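Local structure of glucoamylase (Thermoanaerobacterium thermosaccharolyticum, 1LF9) at residues Asp30-Ala35 against Asp68-Lys73; Asp156-Asn161 against Gln329-Thr334; Thr188-Asn193 against Ile246-Gly251; Tyr317-Ser322 against Leu339-Asp344. The protein hydrolyses terminal alpha-1,4-linked glucose residues one after another from the non-reducing ends of glucan chains, with release of beta-D-glucose. One frame throughout, in Å; residues are numbered along the deposited sequence.

Interaction 1: Asp30-Ala35 against Asp68-Lys73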
loop_
_atom_site.group_PDB
_atom_site.type_symbol
_atom_site.label_atom_id
_atom_site.label_comp_id
_atom_site.label_asym_id
_atom_site.label_seq_id
_atom_site.Cartn_x
_atom_site.Cartn_y
_atom_site.Cartn_z
ATOM N N ASP A 30 -19.336 -1.406 11.741
ATOM C CA ASP A 30 -18.758 -0.553 10.708
ATOM C C ASP A 30 -17.774 -1.357 9.850
ATOM O O ASP A 30 -17.624 -2.569 10.015
ATOM C CB ASP A 30 -18.030 0.626 11.363
ATOM C CG ASP A 30 -18.007 1.867 10.495
ATOM O OD1 ASP A 30 -18.288 1.774 9.276
ATOM O OD2 ASP A 30 -17.698 2.946 11.042
ATOM N N THR A 31 -17.103 -0.673 8.935
ATOM C CA THR A 31 -16.137 -1.311 8.049
ATOM C C THR A 31 -14.932 -0.399 7.934
ATOM O O THR A 31 -14.843 0.618 8.622
ATOM C CB THR A 31 -16.698 -1.480 6.632
ATOM O OG1 THR A 31 -16.950 -0.186 6.075
ATOM C CG2 THR A 31 -17.988 -2.269 6.650
ATOM N N TRP A 32 -13.993 -0.767 7.072
ATOM C CA TRP A 32 -12.839 0.084 6.861
ATOM C C TRP A 32 -13.151 0.911 5.619
ATOM O O TRP A 32 -14.261 0.830 5.080
ATOM C CB TRP A 32 -11.570 -0.745 6.684
ATOM C CG TRP A 32 -11.075 -1.295 7.987
ATOM C CD1 TRP A 32 -11.215 -2.568 8.448
ATOM C CD2 TRP A 32 -10.406 -0.561 9.023
ATOM N NE1 TRP A 32 -10.674 -2.678 9.711
ATOM C CE2 TRP A 32 -10.172 -1.460 10.087
ATOM C CE3 TRP A 32 -9.984 0.771 9.156
ATOM C CZ2 TRP A 32 -9.532 -1.075 11.269
ATOM C CZ3 TRP A 32 -9.348 1.157 10.335
ATOM C CH2 TRP A 32 -9.129 0.233 11.376
ATOM N N ALA A 33 -12.193 1.710 5.167
ATOM C CA ALA A 33 -12.428 2.546 3.995
ATOM C C ALA A 33 -12.082 1.881 2.665
ATOM O O ALA A 33 -11.469 0.813 2.616
ATOM C CB ALA A 33 -11.657 3.864 4.132
ATOM N N SER A 34 -12.497 2.529 1.587
ATOM C CA SER A 34 -12.217 2.056 0.245
ATOM C C SER A 34 -10.697 2.063 0.097
ATOM O O SER A 34 -10.028 3.022 0.510
ATOM C CB SER A 34 -12.848 3.007 -0.778
ATOM O OG SER A 34 -12.424 2.717 -2.105
ATOM N N ALA A 35 -10.156 0.994 -0.485
ATOM C CA ALA A 35 -8.716 0.863 -0.691
ATOM C C ALA A 35 -8.168 1.749 -1.806
ATOM O O ALA A 35 -6.956 1.963 -1.888
ATOM C CB ALA A 35 -8.363 -0.588 -0.976
ATOM N N ASP A 68 1.367 0.400 11.038
ATOM C CA ASP A 68 0.462 -0.744 10.951
ATOM C C ASP A 68 -0.651 -0.611 11.989
ATOM O O ASP A 68 -1.360 -1.566 12.289
ATOM C CB ASP A 68 1.226 -2.075 11.105
ATOM C CG ASP A 68 1.867 -2.251 12.473
ATOM O OD1 ASP A 68 2.153 -1.242 13.151
ATOM O OD2 ASP A 68 2.106 -3.414 12.862
ATOM N N THR A 69 -0.811 0.600 12.512
ATOM C CA THR A 69 -1.842 0.881 13.508
ATOM C C THR A 69 -2.801 1.958 13.000
ATOM O O THR A 69 -2.554 3.153 13.182
ATOM C CB THR A 69 -1.220 1.375 14.833
ATOM O OG1 THR A 69 -0.203 0.460 15.259
ATOM C CG2 THR A 69 -2.283 1.475 15.915
ATOM N N ALA A 70 -3.886 1.531 12.356
ATOM C CA ALA A 70 -4.884 2.461 11.837
ATOM C C ALA A 70 -5.785 2.845 13.001
ATOM O O ALA A 70 -6.180 1.995 13.797
ATOM C CB ALA A 70 -5.695 1.806 10.728
ATOM N N ASP A 71 -6.108 4.127 13.102
ATOM C CA ASP A 71 -6.931 4.607 14.196
ATOM C C ASP A 71 -8.171 5.314 13.721
ATOM O O ASP A 71 -9.020 5.689 14.526
ATOM C CB ASP A 71 -6.128 5.572 15.063
ATOM C CG ASP A 71 -4.848 4.965 15.562
ATOM O OD1 ASP A 71 -3.774 5.520 15.249
ATOM O OD2 ASP A 71 -4.916 3.934 16.267
ATOM N N VAL A 72 -8.279 5.499 12.414
ATOM C CA VAL A 72 -9.426 6.207 11.866
ATOM C C VAL A 72 -9.931 5.576 10.581
ATOM O O VAL A 72 -9.165 4.985 9.817
ATOM C CB VAL A 72 -9.064 7.683 11.567
ATOM C CG1 VAL A 72 -10.284 8.434 11.081
ATOM C CG2 VAL A 72 -8.486 8.341 12.807
ATOM N N LYS A 73 -11.231 5.698 10.348
ATOM C CA LYS A 73 -11.826 5.165 9.136
ATOM C C LYS A 73 -12.050 6.310 8.157
ATOM O O LYS A 73 -11.612 6.251 7.010
ATOM C CB LYS A 73 -13.173 4.503 9.423
ATOM C CG LYS A 73 -13.839 4.006 8.149
ATOM C CD LYS A 73 -15.343 3.901 8.273
ATOM C CE LYS A 73 -15.967 3.532 6.925
ATOM N NZ LYS A 73 -17.457 3.493 6.973
HETATM O O HOH W 1 -18.641 1.375 4.964
#

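Interaction 2: Asp156-Asn161 against Gln329-Thr334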
loop_
_atom_site.group_PDB
_atom_site.type_symbol
_atom_site.label_atom_id
_atom_site.label_comp_id
_atom_site.label_asym_id
_atom_site.label_seq_id
_atom_site.Cartn_x
_atom_site.Cartn_y
_atom_site.Cartn_z
ATOM N N ASP A 156 -15.083 9.336 12.142
ATOM C CA ASP A 156 -15.356 7.929 12.424
ATOM C C ASP A 156 -14.065 7.281 12.908
ATOM O O ASP A 156 -13.214 6.883 12.108
ATOM C CB ASP A 156 -15.866 7.237 11.156
ATOM C CG ASP A 156 -16.396 5.835 11.419
ATOM O OD1 ASP A 156 -17.137 5.319 10.550
ATOM O OD2 ASP A 156 -16.075 5.250 12.482
ATOM N N PRO A 157 -13.894 7.189 14.234
ATOM C CA PRO A 157 -12.698 6.592 14.824
ATOM C C PRO A 157 -12.704 5.065 14.858
ATOM O O PRO A 157 -13.747 4.435 15.038
ATOM C CB PRO A 157 -12.672 7.203 16.218
ATOM C CG PRO A 157 -14.130 7.305 16.547
ATOM C CD PRO A 157 -14.716 7.851 15.264
ATOM N N HIS A 158 -11.524 4.488 14.663
ATOM C CA HIS A 158 -11.306 3.041 14.685
ATOM C C HIS A 158 -9.928 2.869 15.329
ATOM O O HIS A 158 -9.004 2.297 14.735
ATOM C CB HIS A 158 -11.286 2.463 13.263
ATOM C CG HIS A 158 -12.644 2.295 12.646
ATOM N ND1 HIS A 158 -12.879 1.434 11.593
ATOM C CD2 HIS A 158 -13.832 2.886 12.917
ATOM C CE1 HIS A 158 -14.151 1.504 11.243
ATOM N NE2 HIS A 158 -14.752 2.378 12.030
ATOM N N ILE A 159 -9.807 3.385 16.548
ATOM C CA ILE A 159 -8.556 3.353 17.292
ATOM C C ILE A 159 -7.971 1.961 17.517
ATOM O O ILE A 159 -8.661 1.029 17.944
ATOM C CB ILE A 159 -8.720 4.092 18.639
ATOM C CG1 ILE A 159 -9.142 5.538 18.362
ATOM C CG2 ILE A 159 -7.410 4.060 19.431
ATOM C CD1 ILE A 159 -9.412 6.355 19.594
ATOM N N LYS A 160 -6.681 1.850 17.212
ATOM C CA LYS A 160 -5.925 0.611 17.338
ATOM C C LYS A 160 -6.496 -0.544 16.533
ATOM O O LYS A 160 -6.771 -1.623 17.067
ATOM C CB LYS A 160 -5.773 0.203 18.807
ATOM C CG LYS A 160 -4.880 1.146 19.595
ATOM C CD LYS A 160 -4.302 0.482 20.841
ATOM C CE LYS A 160 -3.257 -0.556 20.472
ATOM N NZ LYS A 160 -2.690 -1.209 21.681
ATOM N N ASN A 161 -6.670 -0.297 15.239
ATOM C CA ASN A 161 -7.163 -1.295 14.303
ATOM C C ASN A 161 -8.531 -1.913 14.572
ATOM O O ASN A 161 -8.750 -3.080 14.243
ATOM C CB ASN A 161 -6.137 -2.424 14.147
ATOM C CG ASN A 161 -4.888 -1.983 13.407
ATOM O OD1 ASN A 161 -4.966 -1.272 12.404
ATOM N ND2 ASN A 161 -3.727 -2.427 13.880
ATOM N N GLN A 329 -15.229 -5.023 4.451
ATOM C CA GLN A 329 -14.784 -5.895 5.542
ATOM C C GLN A 329 -15.190 -5.285 6.888
ATOM O O GLN A 329 -15.158 -4.066 7.047
ATOM C CB GLN A 329 -13.255 -6.053 5.506
ATOM C CG GLN A 329 -12.636 -6.175 4.111
ATOM C CD GLN A 329 -13.126 -7.392 3.334
ATOM O OE1 GLN A 329 -12.984 -8.532 3.788
ATOM N NE2 GLN A 329 -13.700 -7.153 2.154
ATOM N N ARG A 330 -15.577 -6.117 7.853
ATOM C CA ARG A 330 -15.951 -5.596 9.168
ATOM C C ARG A 330 -14.729 -4.912 9.774
ATOM O O ARG A 330 -13.595 -5.343 9.557
ATOM C CB ARG A 330 -16.444 -6.719 10.098
ATOM C CG ARG A 330 -16.536 -6.302 11.584
ATOM C CD ARG A 330 -17.805 -6.770 12.309
ATOM N NE ARG A 330 -18.084 -8.204 12.204
ATOM C CZ ARG A 330 -17.742 -9.120 13.108
ATOM N NH1 ARG A 330 -17.094 -8.773 14.210
ATOM N NH2 ARG A 330 -18.061 -10.395 12.911
ATOM N N ASP A 331 -14.962 -3.845 10.527
ATOM C CA ASP A 331 -13.880 -3.091 11.147
ATOM C C ASP A 331 -13.072 -3.837 12.213
ATOM O O ASP A 331 -12.591 -3.226 13.167
ATOM C CB ASP A 331 -14.423 -1.796 11.754
ATOM C CG ASP A 331 -15.577 -2.037 12.712
ATOM O OD1 ASP A 331 -15.663 -3.145 13.287
ATOM O OD2 ASP A 331 -16.389 -1.111 12.897
ATOM N N ASP A 332 -12.923 -5.148 12.059
ATOM C CA ASP A 332 -12.140 -5.923 13.019
ATOM C C ASP A 332 -10.663 -5.659 12.777
ATOM O O ASP A 332 -10.283 -5.022 11.788
ATOM C CB ASP A 332 -12.384 -7.428 12.866
ATOM C CG ASP A 332 -13.768 -7.844 13.303
ATOM O OD1 ASP A 332 -14.171 -7.491 14.432
ATOM O OD2 ASP A 332 -14.448 -8.538 12.518
ATOM N N ASN A 333 -9.833 -6.164 13.684
ATOM C CA ASN A 333 -8.389 -6.007 13.579
ATOM C C ASN A 333 -7.877 -6.800 12.383
ATOM O O ASN A 333 -7.985 -8.024 12.346
ATOM C CB ASN A 333 -7.708 -6.514 14.850
ATOM C CG ASN A 333 -6.198 -6.559 14.720
ATOM O OD1 ASN A 333 -5.527 -5.525 14.723
ATOM N ND2 ASN A 333 -5.656 -7.762 14.585
ATOM N N THR A 334 -7.339 -6.095 11.398
ATOM C CA THR A 334 -6.802 -6.740 10.210
ATOM C C THR A 334 -5.491 -6.066 9.870
ATOM O O THR A 334 -5.292 -4.891 10.181
ATOM C CB THR A 334 -7.745 -6.611 8.989
ATOM O OG1 THR A 334 -8.989 -7.268 9.263
ATOM C CG2 THR A 334 -7.120 -7.260 7.769
HETATM O O HOH W 2 -6.218 -2.170 10.038
#

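Interaction 3: Thr188-Asn193 against Ile246-Gly251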
loop_
_atom_site.group_PDB
_atom_site.type_symbol
_atom_site.label_atom_id
_atom_site.label_comp_id
_atom_site.label_asym_id
_atom_site.label_seq_id
_atom_site.Cartn_x
_atom_site.Cartn_y
_atom_site.Cartn_z
ATOM N N THR A 188 -7.139 10.335 20.614
ATOM C CA THR A 188 -7.178 11.278 19.511
ATOM C C THR A 188 -7.974 12.489 19.969
ATOM O O THR A 188 -8.919 12.370 20.754
ATOM C CB THR A 188 -7.843 10.689 18.245
ATOM O OG1 THR A 188 -9.243 10.488 18.475
ATOM C CG2 THR A 188 -7.191 9.372 17.871
ATOM N N ALA A 189 -7.570 13.658 19.489
ATOM C CA ALA A 189 -8.245 14.899 19.834
ATOM C C ALA A 189 -8.634 15.633 18.553
ATOM O O ALA A 189 -7.790 15.920 17.703
ATOM C CB ALA A 189 -7.331 15.765 20.688
ATOM N N LEU A 190 -9.922 15.916 18.415
ATOM C CA LEU A 190 -10.436 16.611 17.247
ATOM C C LEU A 190 -10.740 18.056 17.652
ATOM O O LEU A 190 -11.514 18.294 18.583
ATOM C CB LEU A 190 -11.711 15.921 16.764
ATOM C CG LEU A 190 -12.030 16.006 15.272
ATOM C CD1 LEU A 190 -13.431 15.479 15.025
ATOM C CD2 LEU A 190 -11.921 17.437 14.801
ATOM N N SER A 191 -10.129 19.018 16.960
ATOM C CA SER A 191 -10.345 20.429 17.281
ATOM C C SER A 191 -10.502 21.311 16.052
ATOM O O SER A 191 -10.104 20.939 14.945
ATOM C CB SER A 191 -9.189 20.962 18.132
ATOM O OG SER A 191 -7.976 20.953 17.398
ATOM N N SER A 192 -11.079 22.490 16.267
ATOM C CA SER A 192 -11.312 23.458 15.200
ATOM C C SER A 192 -10.707 24.809 15.562
ATOM O O SER A 192 -10.774 25.234 16.717
ATOM C CB SER A 192 -12.814 23.622 14.964
ATOM O OG SER A 192 -13.073 24.627 14.001
ATOM N N ASN A 193 -10.125 25.489 14.576
ATOM C CA ASN A 193 -9.517 26.790 14.828
ATOM C C ASN A 193 -10.590 27.821 15.176
ATOM O O ASN A 193 -10.308 28.812 15.852
ATOM C CB ASN A 193 -8.702 27.251 13.611
ATOM C CG ASN A 193 -9.570 27.639 12.432
ATOM O OD1 ASN A 193 -10.520 26.940 12.085
ATOM N ND2 ASN A 193 -9.235 28.754 11.797
ATOM N N ILE A 246 -9.199 22.286 10.608
ATOM C CA ILE A 246 -9.478 21.152 11.476
ATOM C C ILE A 246 -8.176 20.410 11.756
ATOM O O ILE A 246 -7.372 20.171 10.853
ATOM C CB ILE A 246 -10.481 20.172 10.835
ATOM C CG1 ILE A 246 -11.797 20.891 10.528
ATOM C CG2 ILE A 246 -10.724 18.995 11.781
ATOM C CD1 ILE A 246 -12.484 21.480 11.749
ATOM N N VAL A 247 -7.967 20.054 13.016
ATOM C CA VAL A 247 -6.765 19.349 13.408
ATOM C C VAL A 247 -7.126 18.093 14.189
ATOM O O VAL A 247 -8.036 18.105 15.019
ATOM C CB VAL A 247 -5.854 20.245 14.284
ATOM C CG1 VAL A 247 -4.600 19.483 14.693
ATOM C CG2 VAL A 247 -5.484 21.512 13.522
ATOM N N LEU A 248 -6.420 17.004 13.891
ATOM C CA LEU A 248 -6.621 15.729 14.567
ATOM C C LEU A 248 -5.281 15.376 15.188
ATOM O O LEU A 248 -4.282 15.202 14.481
ATOM C CB LEU A 248 -7.035 14.644 13.572
ATOM C CG LEU A 248 -7.312 13.256 14.162
ATOM C CD1 LEU A 248 -8.460 13.342 15.165
ATOM C CD2 LEU A 248 -7.648 12.280 13.043
ATOM N N SER A 249 -5.252 15.287 16.512
ATOM C CA SER A 249 -4.014 14.969 17.204
ATOM C C SER A 249 -4.081 13.632 17.920
ATOM O O SER A 249 -5.153 13.164 18.301
ATOM C CB SER A 249 -3.651 16.091 18.188
ATOM O OG SER A 249 -3.272 17.262 17.486
ATOM N N PHE A 250 -2.911 13.033 18.098
ATOM C CA PHE A 250 -2.784 11.741 18.740
ATOM C C PHE A 250 -1.909 11.836 19.977
ATOM O O PHE A 250 -1.100 12.753 20.105
ATOM C CB PHE A 250 -2.180 10.748 17.744
ATOM C CG PHE A 250 -3.044 10.505 16.539
ATOM C CD1 PHE A 250 -3.886 9.395 16.483
ATOM C CD2 PHE A 250 -3.050 11.406 15.480
ATOM C CE1 PHE A 250 -4.726 9.190 15.387
ATOM C CE2 PHE A 250 -3.886 11.212 14.381
ATOM C CZ PHE A 250 -4.725 10.104 14.333
ATOM N N GLY A 251 -2.078 10.884 20.885
ATOM C CA GLY A 251 -1.293 10.866 22.103
ATOM C C GLY A 251 -1.627 9.634 22.916
ATOM O O GLY A 251 -2.603 8.946 22.624
#

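Interaction 4: Tyr317-Ser322 against Leu339-Asp344. With AC1 (4,6-dideoxy-4-{[(1S,4R,5S,6S)-4,5,6-trihydroxy-3-(hydroxymethyl)cyclohex-2-en-1-yl]amino}-alpha-D-glucopyranose), chain C.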
loop_
_atom_site.group_PDB
_atom_site.type_symbol
_atom_site.label_atom_id
_atom_site.label_comp_id
_atom_site.label_asym_id
_atom_site.label_seq_id
_atom_site.Cartn_x
_atom_site.Cartn_y
_atom_site.Cartn_z
ATOM N N TYR A 317 9.215 -1.587 5.616
ATOM C CA TYR A 317 8.397 -1.016 4.555
ATOM C C TYR A 317 7.207 -1.926 4.285
ATOM O O TYR A 317 7.372 -3.116 4.020
ATOM C CB TYR A 317 9.241 -0.837 3.290
ATOM C CG TYR A 317 10.168 0.353 3.369
ATOM C CD1 TYR A 317 9.700 1.639 3.101
ATOM C CD2 TYR A 317 11.495 0.203 3.770
ATOM C CE1 TYR A 317 10.527 2.748 3.235
ATOM C CE2 TYR A 317 12.333 1.311 3.909
ATOM C CZ TYR A 317 11.841 2.580 3.642
ATOM O OH TYR A 317 12.653 3.679 3.798
ATOM N N ILE A 318 6.005 -1.360 4.363
ATOM C CA ILE A 318 4.790 -2.131 4.142
ATOM C C ILE A 318 4.492 -2.235 2.662
ATOM O O ILE A 318 5.036 -1.479 1.865
ATOM C CB ILE A 318 3.575 -1.489 4.842
ATOM C CG1 ILE A 318 3.416 -0.034 4.388
ATOM C CG2 ILE A 318 3.736 -1.585 6.357
ATOM C CD1 ILE A 318 2.145 0.629 4.901
ATOM N N ALA A 319 3.620 -3.170 2.304
ATOM C CA ALA A 319 3.246 -3.379 0.911
ATOM C C ALA A 319 2.330 -2.277 0.375
ATOM O O ALA A 319 2.477 -1.833 -0.770
ATOM C CB ALA A 319 2.570 -4.737 0.762
ATOM N N SER A 320 1.391 -1.833 1.211
ATOM C CA SER A 320 0.433 -0.803 0.822
ATOM C C SER A 320 -0.281 -0.199 2.028
ATOM O O SER A 320 -0.697 -0.911 2.946
ATOM C CB SER A 320 -0.604 -1.399 -0.129
ATOM O OG SER A 320 -1.614 -0.459 -0.432
ATOM N N LEU A 321 -0.436 1.121 2.017
ATOM C CA LEU A 321 -1.096 1.804 3.111
ATOM C C LEU A 321 -2.604 1.813 2.883
ATOM O O LEU A 321 -3.230 2.863 2.824
ATOM C CB LEU A 321 -0.549 3.234 3.252
ATOM C CG LEU A 321 -0.801 3.931 4.596
ATOM C CD1 LEU A 321 -0.420 3.028 5.768
ATOM C CD2 LEU A 321 0.012 5.205 4.650
ATOM N N SER A 322 -3.174 0.622 2.745
ATOM C CA SER A 322 -4.607 0.476 2.544
ATOM C C SER A 322 -5.080 -0.882 3.038
ATOM O O SER A 322 -4.279 -1.731 3.434
ATOM C CB SER A 322 -4.971 0.628 1.063
ATOM O OG SER A 322 -4.420 -0.416 0.273
ATOM N N LEU A 339 1.535 -4.421 6.156
ATOM C CA LEU A 339 2.328 -5.482 6.755
ATOM C C LEU A 339 3.613 -5.541 5.931
ATOM O O LEU A 339 3.680 -4.986 4.832
ATOM C CB LEU A 339 1.589 -6.814 6.642
ATOM C CG LEU A 339 0.796 -7.385 7.821
ATOM C CD1 LEU A 339 0.302 -6.281 8.746
ATOM C CD2 LEU A 339 -0.362 -8.207 7.262
ATOM N N VAL A 340 4.626 -6.222 6.447
ATOM C CA VAL A 340 5.887 -6.313 5.734
ATOM C C VAL A 340 6.121 -7.657 5.059
ATOM O O VAL A 340 6.152 -8.695 5.715
ATOM C CB VAL A 340 7.084 -6.035 6.674
ATOM C CG1 VAL A 340 8.396 -6.111 5.883
ATOM C CG2 VAL A 340 6.931 -4.666 7.330
ATOM N N TRP A 341 6.275 -7.623 3.740
ATOM C CA TRP A 341 6.565 -8.824 2.953
ATOM C C TRP A 341 7.992 -8.657 2.435
ATOM O O TRP A 341 8.341 -7.618 1.867
ATOM C CB TRP A 341 5.652 -8.942 1.734
ATOM C CG TRP A 341 4.340 -9.635 1.917
ATOM C CD1 TRP A 341 4.054 -10.939 1.620
ATOM C CD2 TRP A 341 3.096 -9.026 2.282
ATOM N NE1 TRP A 341 2.708 -11.174 1.756
ATOM C CE2 TRP A 341 2.095 -10.019 2.160
ATOM C CE3 TRP A 341 2.730 -7.738 2.692
ATOM C CZ2 TRP A 341 0.745 -9.763 2.433
ATOM C CZ3 TRP A 341 1.387 -7.480 2.965
ATOM C CH2 TRP A 341 0.411 -8.491 2.832
ATOM N N SER A 342 8.801 -9.689 2.633
ATOM C CA SER A 342 10.175 -9.701 2.183
ATOM C C SER A 342 10.256 -9.449 0.671
ATOM O O SER A 342 11.134 -8.734 0.195
ATOM C CB SER A 342 10.786 -11.057 2.532
ATOM O OG SER A 342 11.940 -11.326 1.757
ATOM N N ARG A 343 9.333 -10.042 -0.080
ATOM C CA ARG A 343 9.317 -9.871 -1.527
ATOM C C ARG A 343 9.083 -8.414 -1.911
ATOM O O ARG A 343 9.895 -7.816 -2.619
ATOM C CB ARG A 343 8.233 -10.764 -2.152
ATOM C CG ARG A 343 7.961 -10.502 -3.638
ATOM C CD ARG A 343 6.904 -11.468 -4.205
ATOM N NE ARG A 343 5.808 -11.660 -3.262
ATOM C CZ ARG A 343 5.695 -12.692 -2.428
ATOM N NH1 ARG A 343 6.603 -13.660 -2.420
ATOM N NH2 ARG A 343 4.700 -12.727 -1.556
ATOM N N ASP A 344 7.984 -7.839 -1.429
ATOM C CA ASP A 344 7.647 -6.453 -1.754
ATOM C C ASP A 344 8.724 -5.475 -1.325
ATOM O O ASP A 344 9.037 -4.534 -2.046
ATOM C CB ASP A 344 6.315 -6.059 -1.102
ATOM C CG ASP A 344 5.158 -6.900 -1.602
ATOM O OD1 ASP A 344 4.189 -6.316 -2.119
ATOM O OD2 ASP A 344 5.227 -8.143 -1.486
HETATM C C1 AC1 C . -4.531 -13.656 -0.741
HETATM O O2 AC1 C . -4.521 -15.073 -2.697
HETATM C C2 AC1 C . -4.106 -13.791 -2.220
HETATM C C4A AC1 C . 2.487 -9.875 -2.460
HETATM C C3 AC1 C . -2.569 -13.583 -2.374
HETATM O O3 AC1 C . -2.229 -13.721 -3.760
HETATM C C4 AC1 C . -2.213 -12.171 -1.850
HETATM N N4A AC1 C . -0.746 -11.910 -2.004
HETATM C C5 AC1 C . -2.632 -12.099 -0.304
HETATM O O5 AC1 C . -4.101 -12.370 -0.178
HETATM C C6 AC1 C . -2.364 -10.756 0.342
HETATM C C1B AC1 C . -0.475 -10.684 -2.829
HETATM C C2B AC1 C . 0.596 -10.951 -3.934
HETATM O O2B AC1 C . 0.163 -12.061 -4.687
HETATM C C3B AC1 C . 2.009 -11.141 -3.321
HETATM O O3B AC1 C . 2.956 -11.371 -4.335
HETATM O O4 AC1 C . 3.450 -10.364 -1.546
HETATM C C5B AC1 C . 1.305 -9.121 -1.757
HETATM C C7B AC1 C . -0.035 -9.511 -1.926
HETATM C C6B AC1 C . 1.627 -7.922 -0.871
HETATM O O6B AC1 C . 1.677 -6.733 -1.677
HETATM O O HOH W 3 6.437 -5.352 2.429
HETATM O O HOH W 4 3.791 -3.635 -2.431
#

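Interaction 1: Asp30-Ala35 against Asp68-Lys73
Lys73 reaches back along Asp30-Ala33 and joins an irregular loop to the start of strand 70-80, in the seven-stranded antiparallel sheet of the N-terminal beta-sandwich domain. The tight part is the run of its methylenes over the loop backbone. Its CG stands opposite the backbone N (chi1 177°) and the rest of the chain is extended, which lays CD 3.3 Å from Thr31 O and brings the ammonium to the carboxylate. Lys73 NZ meets Asp30 OD1 at 3.0 Å in a salt bridge, on the syn side and 19° out of the carboxylate plane. The same oxygen takes Thr31 N at 2.7 Å from the same face, so two donors grip it, while Asp30 OD2 is held by His158 NE2. Exchanging Asp30 for an alanine removes both oxygens and would probably leave the ammonium of Lys73 without its countercharge and Thr31 N without its acceptor. Farther along, Trp32 CZ3 rests 3.7 Å from Ala70 CB, and Val72 O lies at the edge of the indole, in its plane. The looser side is at the partly exposed Thr31, where one water sits 2.6 Å from Thr31 OG1 and accepts from Lys73 NZ at 3.2 Å.

Interaction 2: Asp156-Asn161 against Gln329-Thr334
His158 and Asp331 meet where the loop leaving strand 150-157 of the N-terminal beta-sandwich abuts the loop ahead of helix 342-355 in the catalytic (alpha/alpha)6 barrel, an interface between the two domains. The imidazole presents CE1 to Asp331 CB at 3.4 Å, a packing of carbon on carbon, with ring and carboxylate planes 83° apart. The carboxylate is turned to another partner: Asp331 CG lies between its own backbone N and carbonyl carbon (chi1 54°), and OD2 accepts from Asn229 ND2. The ring also packs edge-to-face with Trp32.

The second touching point is Asn161 on Asn333. Lys160 and Asn161 both have left-handed backbone conformations, which turn the chain sharply. Asn161 O then lies 3.0 Å from Asn333 CA in a CA-H...O contact. With CG swung opposite its backbone N (chi1 172°), Asn333 sends OD1 to 3.2 Å from Asn161 CB; the amides cross at a slant and do not pair. Asn161 instead spends its amide on strand 70-80 and its approach, with ND2 giving to Asp68 O and OD1 taking Ala70 N. One water completes the join, donating to Asn161 OD1 at 2.8 Å and to Thr334 O at 2.9 Å.

Interaction 3: Thr188-Asn193 against Ile246-Gly251
Ala189 and Ser249 form a hydrogen-bonded pair: Ala189 N gives to Ser249 O at 2.7 Å and Ser249 N to Ala189 O at 2.9 Å. Two residues on, Ser191 N to Val247 O and Val247 N to Ser191 O repeat the pattern, both at 3.0 Å. Residues of the non-hydrogen-bonded pairs between and beyond them add CA-H...O contacts, the shortest being Thr188 CA to Ser249 O at 3.0 Å.

With strand directions 161° apart, this is regular antiparallel pairing of strands 186-192 and 243-251 in one sheet of the N-terminal beta-sandwich.

Apolar contacts gather on the face bearing Leu190, Ile246, Leu248 and Phe250, which looks across at Val72 and Tyr155 of the other sheet. Leu190 CD2 meets Ile246 CG2 at 3.6 Å, while Ile246 CD1 reaches Ser192 CB at 3.9 Å; an alanine in place of Ile246 is likely to open a gap beside Leu190 CD2, Ser192 CB and Trp196. Thr188 and Phe250 point the same way, CG2 lying 3.5 Å from CE1 of the ring.

Polar side chains differ. Thr188 OG1 bonds Tyr155 OH. On the opposite face, packed on helix 254-265, Ser191 OG is lodged between its own backbone N and carbonyl carbon (chi1 65°) beside Val247 CB, buried without a hydrogen-bonding partner.

Interaction 4: Tyr317-Ser322 against Leu339-Asp344
The indole of Trp341 is met obliquely by Ala319, whose CB lies 3.6 Å from CE3, while one face carries the inhibitor AC1, with C6B 3.5 Å above the plane and over its centre. Glu438 OE2, of the probable proton donor, takes the ring NE1. The guanidinium of Arg343 works with its edge: NH2 gives to AC1 O4 at 2.7 Å and 158°, and NE adds weak bonds to O4 and O3B. A salt bridge from NH1 to Asp396 steadies the far side of that group. Asp344 divides its carboxylate, OD1 accepting from AC1 O6B at 2.6 Å and OD2 from O4 at 2.8 Å.

Trp341 is the N-cap of helix 342-355 in the (alpha/alpha)6 barrel, so the helix start brings ring, guanidinium and carboxylate to one sugar-like ring. Several bonds on O4, with Asp344 also taking O6B, are consistent with recognition of a non-reducing chain end.

Behind this pocket wall, Ala319 N donates to Leu339 O at 3.1 Å, nearly along the C=O axis (170°). Asp344 CG stands opposite its carbonyl carbon (chi1 -62°), which carries the carboxylate toward Ala319, with OD1 on that side. There one water donates to Asp344 OD1 at 2.7 Å and to Ala319 O at 2.8 Å.

In the fold
From the N terminus, interaction 1 closes first, enclosing 32 residues that include strands 39-41, 51-55 and 58-63, and it ends before the others begin. Interaction 2 opens at 156-161, beside it: strands 70-80 and 150-157 are neighbours, and Ala70 O lies 2.8 Å from Asn161 N. Its loop of 167 residues contains all of interaction 3, which closes a loop of 52 residues and pairs two strands in the other sheet of the sandwich. Interaction 4 opens inside that loop of 167 and closes after it, so interactions 2 and 4 cross. Interaction 2 thus ties sandwich to barrel, while interaction 4 shapes the sugar pocket, its centre about 28 Å from that of interaction 3.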